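Local coordinates for protein mannan endo-1,6-alpha-mannosidase (Chaetomium thermophilum, PDB 6RY0) that probably hydrolyses internal alpha-1,6-mannosidic linkages of unbranched mannans, as a calcium-binding member of glycosyl hydrolase family 76 from a thermophilic fungus, at residues F145-P148 against P153-L156; T85-W90 against A137-E142; L125-Q130 against P169-G174. All coordinates share one frame; numbering follows the deposited sequence.

Contact 1 (F145-P148 against P153-L156); sequences FPNP and PQWL
Trp155 NE1 donates to Pro146 O at 2.9 Å, the shortest of the direct bonds that fasten this proline-rich loop to the start of the next helix. The indole N-H also makes a weak approach to Phe145 O, which lies at the edge of the ring. A second bond comes from Gln154, the N-cap residue: its chain bends at chi2 (-63°), bringing NE2 to Pro148 O at 3.2 Å. This bond is nearly straight (176°) and lies in the Gln154 amide plane, though it meets the carbonyl from above. The same NE2 is shared with Lys152 O. One water finishes the polar layer, donating to Asn147 OD1 and Gln154 OE1 and accepting from Trp155 N, while Asn147 ND2 is hydrogen-bonded to Ile417 O.

Packing takes over beyond these bonds. Pro148 lies over one face of the indole, its CG 3.7 Å from the centroid of the six-membered ring in a CH-pi contact. At the benzo end of the indole, Trp155 CZ2 meets the edge of the Phe145 ring, 3.7 Å from CD2, with the two rings set obliquely. Pro153 O, 3.2 Å from Pro148 CG, is buried without a polar partner.

Across this contact the loop supplies carbonyl acceptors, the helix start supplies side-chain donors, and Pro148 offers its C-H groups to an aromatic face.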
# COMPACT_ATOMS: atom_id res chain seq x y z
N PHE A 145 2.59 16.66 -0.53
CA PHE A 145 3.34 16.59 0.73
C PHE A 145 4.57 17.49 0.58
O PHE A 145 5.21 17.49 -0.48
CB PHE A 145 3.71 15.13 0.99
CG PHE A 145 4.23 14.83 2.36
CD1 PHE A 145 3.42 14.93 3.46
CD2 PHE A 145 5.50 14.36 2.53
CE1 PHE A 145 3.88 14.62 4.72
CE2 PHE A 145 5.96 14.04 3.77
CZ PHE A 145 5.15 14.19 4.87
N PRO A 146 4.95 18.24 1.61
CA PRO A 146 6.08 19.15 1.43
C PRO A 146 7.31 18.49 0.85
O PRO A 146 7.66 17.35 1.18
CB PRO A 146 6.34 19.67 2.86
CG PRO A 146 4.95 19.63 3.48
CD PRO A 146 4.31 18.38 2.94
N ASN A 147 7.98 19.21 -0.03
CA ASN A 147 9.13 18.67 -0.72
C ASN A 147 10.33 18.55 0.19
O ASN A 147 10.58 19.44 1.00
CB ASN A 147 9.52 19.57 -1.88
CG ASN A 147 8.51 19.58 -3.00
OD1 ASN A 147 7.78 18.61 -3.24
ND2 ASN A 147 8.46 20.68 -3.73
N PRO A 148 11.15 17.52 -0.00
CA PRO A 148 12.47 17.46 0.63
C PRO A 148 13.33 18.62 0.22
O PRO A 148 13.04 19.27 -0.78
CB PRO A 148 13.08 16.15 0.07
CG PRO A 148 11.86 15.31 -0.31
CD PRO A 148 10.91 16.34 -0.86
N PRO A 153 16.54 13.74 -2.74
CA PRO A 153 15.64 13.17 -3.74
C PRO A 153 14.22 13.67 -3.53
O PRO A 153 13.75 13.75 -2.41
CB PRO A 153 15.76 11.67 -3.48
CG PRO A 153 17.01 11.47 -2.79
CD PRO A 153 17.21 12.69 -1.96
N GLN A 154 13.54 13.95 -4.62
CA GLN A 154 12.20 14.47 -4.60
C GLN A 154 11.18 13.35 -4.76
O GLN A 154 11.49 12.27 -5.29
CB GLN A 154 12.07 15.52 -5.72
CG GLN A 154 13.00 16.72 -5.53
CD GLN A 154 12.69 17.50 -4.27
OE1 GLN A 154 11.54 17.88 -4.04
NE2 GLN A 154 13.68 17.70 -3.44
N TRP A 155 9.94 13.57 -4.30
CA TRP A 155 8.98 12.48 -4.24
C TRP A 155 8.69 11.84 -5.60
O TRP A 155 8.73 10.62 -5.74
CB TRP A 155 7.66 12.93 -3.58
CG TRP A 155 7.82 13.57 -2.25
CD1 TRP A 155 7.22 14.74 -1.87
CD2 TRP A 155 8.53 13.07 -1.09
NE1 TRP A 155 7.51 15.01 -0.56
CE2 TRP A 155 8.31 14.01 -0.05
CE3 TRP A 155 9.32 11.96 -0.82
CZ2 TRP A 155 8.89 13.87 1.19
CZ3 TRP A 155 9.90 11.82 0.42
CH2 TRP A 155 9.68 12.76 1.41
N LEU A 156 8.38 12.65 -6.61
CA LEU A 156 8.10 12.10 -7.91
C LEU A 156 9.32 11.32 -8.43
O LEU A 156 9.18 10.22 -8.96
CB LEU A 156 7.70 13.19 -8.90
CG LEU A 156 7.49 12.74 -10.36
CD1 LEU A 156 6.36 11.76 -10.49
CD2 LEU A 156 7.25 13.93 -11.25
O HOH W 1 9.25 16.46 -3.97

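Contact 2 (T85-W90 against A137-E142); sequences TYVDYW and AMLAAE
Val87 and Leu139 face one another where segments 85-90 and 137-142, parts of helices 76-93 and 127-142, run almost parallel, and the pair illustrates how two helices can meet through very few side chains. The axes of the two short segments approach to 9.4 Å at 14°, and the CA atoms of Val87 and Ala140 come within 6.1 Å.

The apolar part centres on one methyl group. With CG1 of Val87 anti to its own N (chi1 171°), that branch reaches across to the backbone of the other helix, 3.7 Å from Ala140 CA. It also touches Leu139 CG at 4.0 Å. The small side chain of Ala140 leaves its helix backbone accessible to this branch.

The mixed polar and apolar part is formed by Asp88 and Leu139, whose side chains cross at about a right angle. Its details are tentative, since Asp88 has two modelled conformers; in one of them both leucine methyls lie against the carboxylate, CD1 3.6 Å from Asp88 OD1 and CD2 3.6 Å from Asp88 CG. No hydrogen bond joins the segments; the carboxylate instead has its polar partners elsewhere, OD2 in a salt bridge to Arg329 and OD1 bonded to Asn143. An alanine in place of Leu139 would remove both methyls and is likely to open a gap beside Val87 CG1 and strip apolar cover from the Asp88 carboxylate.

Other helices pack around these two. Val87 also meets Ile102 and Met106 of helix 99-108, and Leu139 meets Arg208 of helix 196-213. Near-parallel neighbours of this kind are consistent with the inner helices of the (alpha/alpha)6 barrel of family 76.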
# COMPACT_ATOMS: atom_id res chain seq x y z
N THR A 85 0.82 5.98 5.19
CA THR A 85 -0.37 6.19 6.00
C THR A 85 -0.41 7.61 6.57
O THR A 85 -1.46 8.25 6.61
CB THR A 85 -0.45 5.16 7.14
OG1 THR A 85 -0.46 3.84 6.58
CG2 THR A 85 -1.72 5.31 7.94
N TYR A 86 0.75 8.13 7.00
CA TYR A 86 0.83 9.45 7.54
C TYR A 86 0.82 10.57 6.49
O TYR A 86 0.33 11.66 6.77
CB TYR A 86 2.04 9.64 8.49
CG TYR A 86 1.73 9.07 9.87
CD1 TYR A 86 1.83 7.71 10.13
CD2 TYR A 86 1.32 9.90 10.90
CE1 TYR A 86 1.51 7.20 11.36
CE2 TYR A 86 1.01 9.38 12.15
CZ TYR A 86 1.09 8.03 12.36
OH TYR A 86 0.82 7.47 13.57
N VAL A 87 1.33 10.30 5.30
CA VAL A 87 1.14 11.23 4.19
C VAL A 87 -0.35 11.40 3.90
O VAL A 87 -0.85 12.51 3.72
CB VAL A 87 1.92 10.73 2.96
CG1 VAL A 87 1.57 11.54 1.72
CG2 VAL A 87 3.43 10.78 3.21
N ASP A 88 -1.07 10.28 3.89
CA ASP A 88 -2.53 10.33 3.73
C ASP A 88 -3.20 11.02 4.92
O ASP A 88 -4.12 11.81 4.73
CB ASP A 88 -3.14 8.94 3.50
CG ASP A 88 -3.46 8.65 2.06
OD1 ASP A 88 -3.58 9.58 1.24
OD2 ASP A 88 -3.61 7.43 1.77
N TYR A 89 -2.76 10.71 6.14
CA TYR A 89 -3.34 11.34 7.34
C TYR A 89 -3.32 12.85 7.23
O TYR A 89 -4.34 13.52 7.46
CB TYR A 89 -2.61 10.86 8.59
CG TYR A 89 -2.99 11.63 9.83
CD1 TYR A 89 -4.18 11.42 10.47
CD2 TYR A 89 -2.14 12.61 10.34
CE1 TYR A 89 -4.55 12.18 11.59
CE2 TYR A 89 -2.49 13.37 11.44
CZ TYR A 89 -3.71 13.16 12.05
OH TYR A 89 -4.15 13.91 13.11
N TRP A 90 -2.17 13.43 6.89
CA TRP A 90 -2.08 14.87 6.75
C TRP A 90 -2.99 15.38 5.63
O TRP A 90 -3.65 16.40 5.78
CB TRP A 90 -0.62 15.28 6.54
CG TRP A 90 -0.49 16.67 6.01
CD1 TRP A 90 -0.62 17.86 6.68
CD2 TRP A 90 -0.25 17.02 4.64
NE1 TRP A 90 -0.45 18.91 5.81
CE2 TRP A 90 -0.23 18.41 4.55
CE3 TRP A 90 -0.07 16.25 3.49
CZ2 TRP A 90 -0.02 19.08 3.32
CZ3 TRP A 90 0.12 16.90 2.29
CH2 TRP A 90 0.17 18.29 2.21
N ALA A 137 6.10 7.36 -1.91
CA ALA A 137 6.64 8.54 -2.56
C ALA A 137 5.66 9.09 -3.61
O ALA A 137 5.47 10.31 -3.71
CB ALA A 137 7.99 8.21 -3.21
N MET A 138 5.04 8.20 -4.37
CA MET A 138 4.02 8.61 -5.34
C MET A 138 2.89 9.36 -4.65
O MET A 138 2.42 10.40 -5.11
CB MET A 138 3.50 7.39 -6.08
CG MET A 138 2.60 7.67 -7.26
SD MET A 138 3.41 8.45 -8.66
CE MET A 138 2.74 10.11 -8.62
N LEU A 139 2.45 8.82 -3.50
CA LEU A 139 1.37 9.42 -2.71
C LEU A 139 1.80 10.81 -2.22
O LEU A 139 1.00 11.74 -2.22
CB LEU A 139 1.05 8.51 -1.52
CG LEU A 139 -0.16 8.95 -0.72
CD1 LEU A 139 -1.46 8.88 -1.54
CD2 LEU A 139 -0.28 8.08 0.52
N ALA A 140 3.05 10.96 -1.79
CA ALA A 140 3.54 12.26 -1.37
C ALA A 140 3.45 13.27 -2.51
O ALA A 140 3.04 14.40 -2.31
CB ALA A 140 4.95 12.12 -0.82
N ALA A 141 3.81 12.87 -3.73
CA ALA A 141 3.66 13.77 -4.89
C ALA A 141 2.18 14.10 -5.14
O ALA A 141 1.80 15.25 -5.34
CB ALA A 141 4.33 13.19 -6.13
N GLU A 142 1.33 13.07 -5.14
CA GLU A 142 -0.10 13.27 -5.38
C GLU A 142 -0.76 14.16 -4.35
O GLU A 142 -1.72 14.88 -4.65
CB GLU A 142 -0.81 11.90 -5.37
CG GLU A 142 -0.49 11.03 -6.57
CD GLU A 142 -0.81 9.57 -6.37
OE1 GLU A 142 -1.10 9.16 -5.22
OE2 GLU A 142 -0.75 8.80 -7.37

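Contact 3 (L125-Q130 against P169-G174); sequences LGNDDQ and PERHDG
Arg171 reaches Gln130 and Asn127 with a single nitrogen, NH1, so that one guanidinium corner serves two amide oxygens at the start of helix 127-142. The bond to Gln130 OE1 is 3.0 Å long with an N-H...O angle of 159°. It falls in the guanidinium plane and on a lone pair in the carbonyl plane, although the two flat groups are turned 45° against each other. The contact of NH1 with Asn127 OD1 is shorter, 2.8 Å, but its poor angle makes it a weak bond.

Both ends of the Gln130 amide have partners. An extended chain, with CG anti to the backbone N (chi1 -176°), carries the amide out to the arginine; OE1 accepts a further bond from Gln166, while NE2 gives to Thr165 OG1 and Asp115 O. Asn127 divides its amide in a similar way, OD1 facing the arginine and ND2 bonded to Arg181 O. Arg171 NH2 also has a hydrogen-bond partner outside the two segments. Two neutral amide oxygens thus receive the cationic group.

At the helix N terminus Gly126 is the N-cap, and its N makes a weak bond to Asp129 OD1 at 2.9 Å, as in one half of a capping box; the glycine has no side chain to return it. Asp129 binds a second calcium in another structure of this protein, though no such ion is bound here. The contact therefore ties the loop after helix 155-167 to the capped beginning of a helix that carries a calcium-binding aspartate.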
# COMPACT_ATOMS: atom_id res chain seq x y z
N LEU A 125 14.44 -7.09 -0.02
CA LEU A 125 14.25 -6.48 -1.31
C LEU A 125 13.46 -7.44 -2.21
O LEU A 125 13.93 -8.02 -3.23
CB LEU A 125 15.57 -6.04 -1.92
CG LEU A 125 16.33 -4.86 -1.26
CD1 LEU A 125 17.55 -4.46 -2.10
CD2 LEU A 125 15.47 -3.63 -1.03
N GLY A 126 12.19 -7.52 -1.87
CA GLY A 126 11.22 -7.91 -2.86
C GLY A 126 10.80 -6.72 -3.70
O GLY A 126 10.90 -5.56 -3.28
N ASN A 127 10.24 -7.03 -4.86
CA ASN A 127 9.62 -6.00 -5.67
C ASN A 127 8.44 -5.35 -4.95
O ASN A 127 8.17 -4.15 -5.12
CB ASN A 127 9.18 -6.56 -7.02
CG ASN A 127 10.34 -6.67 -7.97
OD1 ASN A 127 10.91 -5.65 -8.36
ND2 ASN A 127 10.66 -7.89 -8.38
N ASP A 128 7.71 -6.13 -4.16
CA ASP A 128 6.64 -5.56 -3.34
C ASP A 128 7.19 -4.64 -2.24
O ASP A 128 6.64 -3.57 -1.99
CB ASP A 128 5.76 -6.67 -2.72
CG ASP A 128 6.52 -7.77 -1.96
OD1 ASP A 128 7.73 -7.98 -2.18
OD2 ASP A 128 5.91 -8.43 -1.09
N ASP A 129 8.26 -5.04 -1.56
CA ASP A 129 8.80 -4.21 -0.51
C ASP A 129 9.24 -2.86 -1.07
O ASP A 129 8.89 -1.80 -0.55
CB ASP A 129 10.00 -4.87 0.18
CG ASP A 129 9.70 -6.24 0.66
OD1 ASP A 129 9.90 -7.18 -0.08
OD2 ASP A 129 9.24 -6.40 1.78
N GLN A 130 10.02 -2.91 -2.14
CA GLN A 130 10.47 -1.70 -2.82
C GLN A 130 9.26 -0.91 -3.35
O GLN A 130 9.21 0.32 -3.24
CB GLN A 130 11.40 -2.08 -3.98
CG GLN A 130 11.99 -0.89 -4.68
CD GLN A 130 12.55 -1.18 -6.05
OE1 GLN A 130 12.17 -2.18 -6.69
NE2 GLN A 130 13.41 -0.30 -6.54
N PRO A 169 15.07 -4.58 -17.87
CA PRO A 169 14.85 -5.82 -18.60
C PRO A 169 15.15 -7.11 -17.84
O PRO A 169 14.47 -8.12 -18.09
CB PRO A 169 15.72 -5.65 -19.85
CG PRO A 169 16.52 -4.46 -19.65
CD PRO A 169 15.91 -3.63 -18.63
N GLU A 170 16.10 -7.12 -16.92
CA GLU A 170 16.42 -8.37 -16.20
C GLU A 170 15.30 -8.80 -15.26
O GLU A 170 15.27 -9.97 -14.82
CB GLU A 170 17.74 -8.27 -15.44
CG GLU A 170 17.73 -7.49 -14.12
CD GLU A 170 17.57 -5.98 -14.24
OE1 GLU A 170 17.66 -5.41 -15.36
OE2 GLU A 170 17.38 -5.35 -13.18
N ARG A 171 14.38 -7.88 -14.97
CA ARG A 171 13.25 -8.25 -14.12
C ARG A 171 12.07 -8.81 -14.92
O ARG A 171 11.06 -9.17 -14.33
CB ARG A 171 12.82 -7.07 -13.25
CG ARG A 171 13.88 -6.62 -12.30
CD ARG A 171 13.32 -5.81 -11.12
NE ARG A 171 14.41 -5.23 -10.34
CZ ARG A 171 14.28 -4.32 -9.39
NH1 ARG A 171 13.09 -3.98 -8.93
NH2 ARG A 171 15.36 -3.74 -8.92
N HIS A 172 12.20 -8.89 -16.25
CA HIS A 172 11.12 -9.38 -17.12
C HIS A 172 11.67 -10.43 -18.05
O HIS A 172 12.02 -10.12 -19.18
CB HIS A 172 10.53 -8.21 -17.91
CG HIS A 172 9.94 -7.18 -17.02
ND1 HIS A 172 8.64 -7.23 -16.60
CD2 HIS A 172 10.52 -6.14 -16.37
CE1 HIS A 172 8.43 -6.25 -15.74
NE2 HIS A 172 9.56 -5.58 -15.57
N ASP A 173 11.67 -11.66 -17.60
CA ASP A 173 12.16 -12.76 -18.41
C ASP A 173 10.99 -13.53 -19.04
O ASP A 173 9.84 -13.13 -18.93
CB ASP A 173 13.17 -13.62 -17.62
CG ASP A 173 12.56 -14.49 -16.53
OD1 ASP A 173 11.38 -14.84 -16.61
OD2 ASP A 173 13.31 -14.86 -15.60
N GLY A 174 11.30 -14.62 -19.75
CA GLY A 174 10.29 -15.31 -20.51
C GLY A 174 9.52 -16.35 -19.72
O GLY A 174 8.54 -16.89 -20.24

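How the contacts relate
Followed from the N terminus, the chain leaves helix 76-93 and closes its first loop at contact 2, which joins that helix to the later part of helix 127-142. Contact 3 has opened at the beginning of helix 127-142 and closes after helix 155-167, tying that beginning to the loop beyond; contacts 2 and 3 therefore cross. Contact 1 follows contact 2 in series, nested inside contact 3, closing the short loop between helix 127-142 and helix 155-167. Contacts 1 and 2 touch: Ala140 packs on Trp155 and probably accepts a bond from Phe145 N. Contact 3 stands apart, its centre about 24 Å from that of contact 2, yet all lie within the family 76 range.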